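Local atomic coordinates of antifreeze protein (Marinomonas primoryensis, PDB entry 5JUH), a protein that probably serves as the calcium-binding C-terminal RTX region of a giant, type I-secreted adhesin that binds its Antarctic bacterium to ice and diatoms. Residues D125-I130 and V158-E163; A185-V190 and E196-I201. One frame throughout, in Å; residues are numbered along the deposited sequence.

Contact 1. Residues D125-I130 and V158-E163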
ATOM      1  N   ASP A 125      -5.724   7.714  -2.677  1.00 12.11           N
ATOM      2  CA  ASP A 125      -6.787   8.329  -1.867  1.00 12.56           C
ATOM      3  C   ASP A 125      -6.352   8.766  -0.474  1.00 13.46           C
ATOM      4  O   ASP A 125      -6.875   9.663   0.075  1.00 15.56           O
ATOM      5  CB  ASP A 125      -7.953   7.323  -1.733  1.00 13.01           C
ATOM      6  CG  ASP A 125      -9.244   7.985  -1.239  1.00 15.75           C
ATOM      7  OD1 ASP A 125      -9.671   8.885  -1.883  1.00 19.36           O
ATOM      8  OD2 ASP A 125      -9.717   7.548  -0.264  1.00 19.63           O
ATOM      9  N   LEU A 126      -5.343   8.151   0.064  1.00 12.89           N
ATOM     10  CA  LEU A 126      -4.821   8.557   1.352  1.00 14.10           C
ATOM     11  C   LEU A 126      -3.891   9.749   1.293  1.00 14.44           C
ATOM     12  O   LEU A 126      -3.645  10.359   2.273  1.00 18.28           O
ATOM     13  CB  LEU A 126      -4.034   7.337   1.965  1.00 17.41           C
ATOM     14  CG  LEU A 126      -5.137   6.351   2.363  1.00 22.68           C
ATOM     15  CD1 LEU A 126      -5.373   5.171   1.543  1.00 23.04           C
ATOM     16  CD2 LEU A 126      -5.059   6.085   3.794  1.00 29.40           C
ATOM     17  N   LEU A 127      -3.295   9.968   0.144  1.00 13.46           N
ATOM     18  CA  LEU A 127      -2.240  10.919  -0.041  1.00 13.20           C
ATOM     19  C   LEU A 127      -2.700  12.262  -0.618  1.00 15.09           C
ATOM     20  O   LEU A 127      -2.136  13.290  -0.331  1.00 15.88           O
ATOM     21  CB  LEU A 127      -1.157  10.302  -0.888  1.00 14.52           C
ATOM     22  CG  LEU A 127      -0.378   9.203  -0.168  1.00 15.91           C
ATOM     23  CD1 LEU A 127       0.341   8.365  -1.168  1.00 19.17           C
ATOM     24  CD2 LEU A 127       0.606   9.799   0.888  1.00 18.55           C
ATOM     25  N   THR A 128      -3.731  12.193  -1.434  1.00 14.10           N
ATOM     26  CA  THR A 128      -4.184  13.399  -2.186  0.50 16.80           C
ATOM     27  C   THR A 128      -4.698  14.535  -1.324  1.00 18.09           C
ATOM     28  O   THR A 128      -4.414  15.697  -1.669  1.00 20.96           O
ATOM     29  CB  THR A 128      -5.206  13.065  -3.283  0.50 19.31           C
ATOM     30  OG1 THR A 128      -6.358  12.487  -2.701  0.50 23.37           O
ATOM     31  CG2 THR A 128      -4.623  12.092  -4.263  0.50 19.10           C
ATOM     32  N   GLY A 129      -5.326  14.236  -0.223  1.00 18.49           N
ATOM     33  CA  GLY A 129      -5.813  15.291   0.663  1.00 20.05           C
ATOM     34  C   GLY A 129      -4.797  15.878   1.622  1.00 20.36           C
ATOM     35  O   GLY A 129      -5.160  16.752   2.477  1.00 24.96           O
ATOM     36  N   ILE A 130      -3.515  15.429   1.557  1.00 16.80           N
ATOM     37  CA  ILE A 130      -2.436  16.081   2.345  1.00 18.44           C
ATOM     38  C   ILE A 130      -2.067  17.380   1.723  1.00 20.65           C
ATOM     39  O   ILE A 130      -1.946  17.489   0.504  1.00 24.73           O
ATOM     40  CB  ILE A 130      -1.222  15.166   2.370  1.00 19.85           C
ATOM     41  CG1 ILE A 130      -1.592  13.872   3.066  1.00 17.29           C
ATOM     42  CG2 ILE A 130      -0.047  15.868   2.990  1.00 20.00           C
ATOM     43  CD1 ILE A 130      -0.421  12.843   3.009  1.00 17.24           C
ATOM     44  N   VAL A 158       1.931  -0.260   7.031  1.00 11.55           N
ATOM     45  CA  VAL A 158       2.138   0.891   6.145  1.00  9.52           C
ATOM     46  C   VAL A 158       1.235   1.991   6.682  1.00 11.70           C
ATOM     47  O   VAL A 158       0.008   1.786   6.849  1.00 13.24           O
ATOM     48  CB  VAL A 158       1.749   0.530   4.666  1.00 11.29           C
ATOM     49  CG1 VAL A 158       1.905   1.730   3.747  1.00 12.26           C
ATOM     50  CG2 VAL A 158       2.595  -0.628   4.151  1.00 12.32           C
ATOM     51  N   LYS A 159       1.808   3.145   6.939  1.00 11.55           N
ATOM     52  CA  LYS A 159       1.101   4.233   7.602  1.00 13.48           C
ATOM     53  C   LYS A 159       1.237   5.489   6.762  1.00 16.31           C
ATOM     54  O   LYS A 159       2.269   5.726   6.233  1.00 15.02           O
ATOM     55  CB  LYS A 159       1.626   4.464   9.022  1.00 15.11           C
ATOM     56  CG  LYS A 159       1.355   3.246   9.930  1.00 16.39           C
ATOM     57  CD  LYS A 159       1.927   3.580  11.272  1.00 20.49           C
ATOM     58  CE  LYS A 159       2.017   2.379  12.162  1.00 25.93           C
ATOM     59  NZ  LYS A 159       0.859   2.005  12.862  1.00 38.66           N
ATOM     60  N   VAL A 160       0.149   6.273   6.778  1.00 15.89           N
ATOM     61  CA  VAL A 160       0.154   7.665   6.235  1.00 18.14           C
ATOM     62  C   VAL A 160      -0.358   8.587   7.281  1.00 22.08           C
ATOM     63  O   VAL A 160      -1.350   8.278   7.831  1.00 20.87           O
ATOM     64  CB  VAL A 160      -0.672   7.718   4.906  1.00 18.91           C
ATOM     65  CG1 VAL A 160      -0.702   9.121   4.409  1.00 20.51           C
ATOM     66  CG2 VAL A 160      -0.131   6.851   3.782  1.00 19.53           C
ATOM     67  N   GLY A 161       0.391   9.624   7.686  1.00 26.62           N
ATOM     68  CA  GLY A 161      -0.076  10.441   8.798  1.00 34.71           C
ATOM     69  C   GLY A 161      -0.216   9.767  10.117  1.00 27.28           C
ATOM     70  O   GLY A 161      -1.132  10.070  10.911  1.00 32.30           O
ATOM     71  N   GLY A 162       0.677   8.764  10.352  1.00 27.83           N
ATOM     72  CA  GLY A 162       0.580   7.973  11.534  1.00 30.74           C
ATOM     73  C   GLY A 162      -0.499   6.993  11.696  1.00 24.78           C
ATOM     74  O   GLY A 162      -0.695   6.533  12.777  1.00 26.61           O
ATOM     75  N   GLU A 163      -1.282   6.777  10.635  1.00 20.91           N
ATOM     76  CA  GLU A 163      -2.378   5.894  10.686  1.00 21.43           C
ATOM     77  C   GLU A 163      -2.162   4.749   9.692  1.00 14.21           C
ATOM     78  O   GLU A 163      -1.817   4.984   8.559  1.00 14.39           O
ATOM     79  CB  GLU A 163      -3.727   6.665  10.273  1.00 24.82           C
ATOM     80  CG  GLU A 163      -4.219   7.804  11.216  1.00 35.46           C
ATOM     81  CD  GLU A 163      -4.871   7.389  12.510  1.00 53.50           C
ATOM     82  OE1 GLU A 163      -5.516   8.291  13.167  1.00 76.88           O
ATOM     83  OE2 GLU A 163      -4.757   6.188  12.914  1.00 54.15           O
TER
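With the bond from CA to CB of Val160 aimed at segment 125-130, chi1 of 178° puts CG1 foremost; in Leu127, chi1 of -70° sets CG beside the backbone N, and chi2 of 162° then turns CD2 to the valine. The two side chains cross at about a right angle, with Leu127 CD2 3.8 Å from Val160 CG1 and 4.2 Å from Val160 CG2. Both valine methyls therefore abut a single leucine methyl. Ile130 adds the end of its chain, CD1 lying 4.0 Å from Val160 CG1. Leu126 contributes its carbonyl oxygen, 3.8 Å from Val160 CG1, and its CB, 4.3 Å from Val160 CG2. No hydrogen bond spans the segments: the contact is apolar and small, burying 146 Å², more than half of it on Val160.

Each side is shaped by a tight turn. A type I turn, with Ile130 N bonded to Leu127 O at 3.2 Å, brings Leu127 and Ile130 round to the same valine. Across from it, a type I' turn has Gly161 and Gly162 at its positive-phi corners: Glu163 N to Val160 O (3.2 Å) closes it, and Val160 N returns a bond to Glu163 O (2.9 Å). Beyond the valine, Leu127 continues onto Phe146 and Leu147 of helix 140-150 and Tyr192 of strand 187-192, whereas Leu126 and Val160 both rest on Val165 of strand 163-168.

Contact 2. Residues A185-V190 and E196-I201. With CA (calcium ion), chain B.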
ATOM      1  N   ALA A 185      16.460  -2.628   3.669  1.00 16.99           N
ATOM      2  CA  ALA A 185      16.789  -2.814   2.259  1.00 18.11           C
ATOM      3  C   ALA A 185      15.568  -3.217   1.486  1.00 18.20           C
ATOM      4  O   ALA A 185      15.535  -3.076   0.298  1.00 18.75           O
ATOM      5  CB  ALA A 185      17.835  -3.916   2.099  1.00 18.69           C
ATOM      6  N   ASP A 186      14.552  -3.721   2.179  1.00 14.44           N
ATOM      7  CA  ASP A 186      13.271  -4.085   1.527  1.00 14.65           C
ATOM      8  C   ASP A 186      12.453  -2.843   1.239  1.00 12.41           C
ATOM      9  O   ASP A 186      12.636  -1.736   1.807  1.00 15.00           O
ATOM     10  CB  ASP A 186      12.504  -5.042   2.449  1.00 13.23           C
ATOM     11  CG  ASP A 186      13.156  -6.475   2.520  1.00 14.91           C
ATOM     12  OD1 ASP A 186      13.278  -7.161   1.535  1.00 16.03           O
ATOM     13  OD2 ASP A 186      13.536  -6.834   3.662  1.00 15.71           O
ATOM     14  N   SER A 187      11.535  -3.037   0.293  1.00 14.20           N
ATOM     15  CA  SER A 187      10.639  -1.943  -0.073  1.00 14.13           C
ATOM     16  C   SER A 187       9.301  -2.470  -0.501  1.00 14.76           C
ATOM     17  O   SER A 187       9.104  -3.670  -0.772  1.00 17.19           O
ATOM     18  CB  SER A 187      11.257  -1.097  -1.236  1.00 17.17           C
ATOM     19  OG  SER A 187      11.450  -1.967  -2.371  1.00 19.62           O
ATOM     20  N   ILE A 188       8.351  -1.542  -0.566  1.00 12.82           N
ATOM     21  CA  ILE A 188       7.012  -1.874  -1.108  1.00 13.42           C
ATOM     22  C   ILE A 188       6.750  -1.017  -2.317  1.00 12.16           C
ATOM     23  O   ILE A 188       7.266   0.130  -2.408  1.00 13.99           O
ATOM     24  CB  ILE A 188       5.871  -1.714  -0.087  1.00 14.84           C
ATOM     25  CG1 ILE A 188       5.674  -0.344   0.334  1.00 18.42           C
ATOM     26  CG2 ILE A 188       5.992  -2.730   1.029  1.00 16.43           C
ATOM     27  CD1 ILE A 188       4.258  -0.124   0.849  1.00 25.35           C
ATOM     28  N   LYS A 189       5.914  -1.538  -3.191  1.00 11.11           N
ATOM     29  CA  LYS A 189       5.467  -0.821  -4.368  1.00 12.30           C
ATOM     30  C   LYS A 189       4.199   0.022  -4.010  1.00 10.90           C
ATOM     31  O   LYS A 189       3.212  -0.557  -3.542  1.00 11.62           O
ATOM     32  CB  LYS A 189       5.209  -1.768  -5.479  1.00 11.99           C
ATOM     33  CG  LYS A 189       6.474  -2.481  -5.904  1.00 13.00           C
ATOM     34  CD  LYS A 189       6.355  -3.276  -7.178  1.00 15.02           C
ATOM     35  CE  LYS A 189       5.453  -4.456  -6.979  1.00 17.12           C
ATOM     36  NZ  LYS A 189       5.594  -5.447  -8.150  1.00 15.82           N
ATOM     37  N   VAL A 190       4.262   1.331  -4.208  1.00 10.72           N
ATOM     38  CA  VAL A 190       3.198   2.250  -3.880  1.00  9.70           C
ATOM     39  C   VAL A 190       2.822   2.968  -5.165  1.00 10.34           C
ATOM     40  O   VAL A 190       3.715   3.464  -5.900  1.00 11.57           O
ATOM     41  CB  VAL A 190       3.640   3.279  -2.857  1.00 12.47           C
ATOM     42  CG1 VAL A 190       2.631   4.365  -2.677  1.00 14.10           C
ATOM     43  CG2 VAL A 190       4.038   2.614  -1.581  1.00 14.91           C
ATOM     44  N   GLU A 196       3.983   4.025 -10.367  1.00 13.35           N
ATOM     45  CA  GLU A 196       4.458   3.173  -9.276  1.00 13.29           C
ATOM     46  C   GLU A 196       5.856   3.607  -8.796  1.00 13.87           C
ATOM     47  O   GLU A 196       6.759   3.929  -9.586  1.00 15.02           O
ATOM     48  CB  GLU A 196       4.434   1.735  -9.751  1.00 12.92           C
ATOM     49  CG  GLU A 196       4.701   0.780  -8.590  1.00 15.36           C
ATOM     50  CD  GLU A 196       4.368  -0.627  -8.992  1.00 15.14           C
ATOM     51  OE1 GLU A 196       5.110  -1.323  -9.671  1.00 16.14           O
ATOM     52  OE2 GLU A 196       3.247  -1.025  -8.550  1.00 15.97           O
ATOM     53  N   TYR A 197       6.007   3.473  -7.481  1.00 10.09           N
ATOM     54  CA  TYR A 197       7.206   3.840  -6.757  1.00 11.85           C
ATOM     55  C   TYR A 197       7.614   2.842  -5.728  1.00 13.22           C
ATOM     56  O   TYR A 197       6.752   2.182  -5.241  1.00 16.13           O
ATOM     57  CB  TYR A 197       6.926   5.186  -6.002  1.00 12.34           C
ATOM     58  CG  TYR A 197       6.501   6.287  -6.962  1.00 11.68           C
ATOM     59  CD1 TYR A 197       5.146   6.392  -7.376  1.00 11.35           C
ATOM     60  CD2 TYR A 197       7.381   7.198  -7.454  1.00 14.22           C
ATOM     61  CE1 TYR A 197       4.744   7.349  -8.258  1.00 12.91           C
ATOM     62  CE2 TYR A 197       7.000   8.180  -8.325  1.00 15.11           C
ATOM     63  CZ  TYR A 197       5.692   8.240  -8.774  1.00 12.76           C
ATOM     64  OH  TYR A 197       5.324   9.219  -9.624  1.00 14.02           O
ATOM     65  N   SER A 198       8.942   2.647  -5.502  1.00 13.44           N
ATOM     66  CA  SER A 198       9.417   1.704  -4.519  1.00 14.84           C
ATOM     67  C   SER A 198       9.854   2.460  -3.280  1.00 16.70           C
ATOM     68  O   SER A 198      10.749   3.270  -3.372  1.00 18.05           O
ATOM     69  CB  SER A 198      10.586   0.889  -5.090  1.00 19.59           C
ATOM     70  OG  SER A 198       9.999  -0.105  -5.912  1.00 23.36           O
ATOM     71  N   ILE A 199       9.202   2.226  -2.170  1.00 13.30           N
ATOM     72  CA  ILE A 199       9.413   2.943  -0.945  1.00 13.71           C
ATOM     73  C   ILE A 199      10.024   1.978   0.076  1.00 13.14           C
ATOM     74  O   ILE A 199       9.431   0.959   0.437  1.00 15.05           O
ATOM     75  CB  ILE A 199       8.088   3.570  -0.395  1.00 16.50           C
ATOM     76  CG1 ILE A 199       7.422   4.486  -1.458  1.00 18.75           C
ATOM     77  CG2 ILE A 199       8.391   4.334   0.897  1.00 16.60           C
ATOM     78  CD1 ILE A 199       8.306   5.613  -2.012  1.00 19.19           C
ATOM     79  N   ASN A 200      11.232   2.326   0.573  1.00 13.87           N
ATOM     80  CA  ASN A 200      11.926   1.450   1.485  1.00 14.90           C
ATOM     81  C   ASN A 200      11.329   1.431   2.877  1.00 15.88           C
ATOM     82  O   ASN A 200      10.849   2.460   3.365  1.00 14.85           O
ATOM     83  CB  ASN A 200      13.369   1.820   1.613  1.00 15.82           C
ATOM     84  CG  ASN A 200      14.195   1.378   0.421  1.00 21.01           C
ATOM     85  OD1 ASN A 200      14.757   0.232   0.387  1.00 24.75           O
ATOM     86  ND2 ASN A 200      14.358   2.249  -0.478  1.00 21.16           N
ATOM     87  N   ILE A 201      11.428   0.298   3.472  1.00 14.59           N
ATOM     88  CA  ILE A 201      11.249   0.153   4.921  0.50 15.41           C
ATOM     89  C   ILE A 201      12.170   1.163   5.645  1.00 16.82           C
ATOM     90  O   ILE A 201      13.368   1.302   5.355  1.00 18.78           O
ATOM     91  CB  ILE A 201      11.526  -1.288   5.305  0.50 16.69           C
ATOM     92  CG1 ILE A 201      10.442  -2.177   4.747  0.50 17.20           C
ATOM     93  CG2 ILE A 201      11.769  -1.419   6.802  0.50 17.57           C
ATOM     94  CD1 ILE A 201       9.958  -3.236   5.642  0.50 16.97           C
TER
HETATM   95 CA    CA B 201      14.655  -8.767   2.735  1.00 14.62          CA
HETATM   96  O   HOH W   1       9.591  -2.245  -4.204  1.00 33.70           O
HETATM   97  O   HOH W   2      16.455  -7.199   3.276  1.00 19.00           O
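Strands 187-190 and 196-200 form an antiparallel beta hairpin, their directions 148° apart, at one edge of a mixed sheet whose other strands run parallel, consistent with the RTX character of the protein. Ile188 with Ile199 and Val190 with Tyr197 are the hydrogen-bonded pairs; Ile199 N reaches Ile188 O at 2.9 Å with a nearly straight N-H...O angle of 173°. Beyond the non-hydrogen-bonded pair Ser187 and Asn200, Ile201 N donates to Asp186 O at 2.9 Å.

On the face that carries Ile188, Val190, Tyr197 and Ile199, Val190 CG2 meets Ile199 CG1 at 3.9 Å, and Tyr197 turns a ring edge to Val190 O while packing on helix 140-150. The other face is polar. One water bridges the serines, 2.6 Å from Ser187 OG and 2.8 Å from Ser198 OG. Glu196 holds CG anti to its backbone N (-171°), laying the carboxylate beside the aliphatic chain of Lys189, with Lys189 CD 3.4 Å from Glu196 OE1; the amine goes on to bond Glu118 O, and no salt bridge to Glu196 forms. At the far end a calcium ion, held also by a water and by Asp175, Asn177, Val179 and Gly181, is gripped by Asp186 OD1 and Asp186 OD2, each 2.4 Å from the metal.

Overall arrangement
Following the chain from the N terminus, contact 1 closes first: the 27 residues between its segments contain helix 140-150 and strand 151-154, and the loop ends where strand 157-160 returns beside helix 124-127. Contact 2 closes a much shorter loop of five residues, 191-195, near the C terminus. The two lie in series, neither nested nor crossed, with centres 15 Å apart. They belong to different sheets, strand 157-160 to one and the hairpin to the other, and one point where the sheets meet is Val158 CG2, 3.7 Å from Ile188 CD1. Helix 140-150 is a second link, since Leu147 touches both Leu127 and Tyr197.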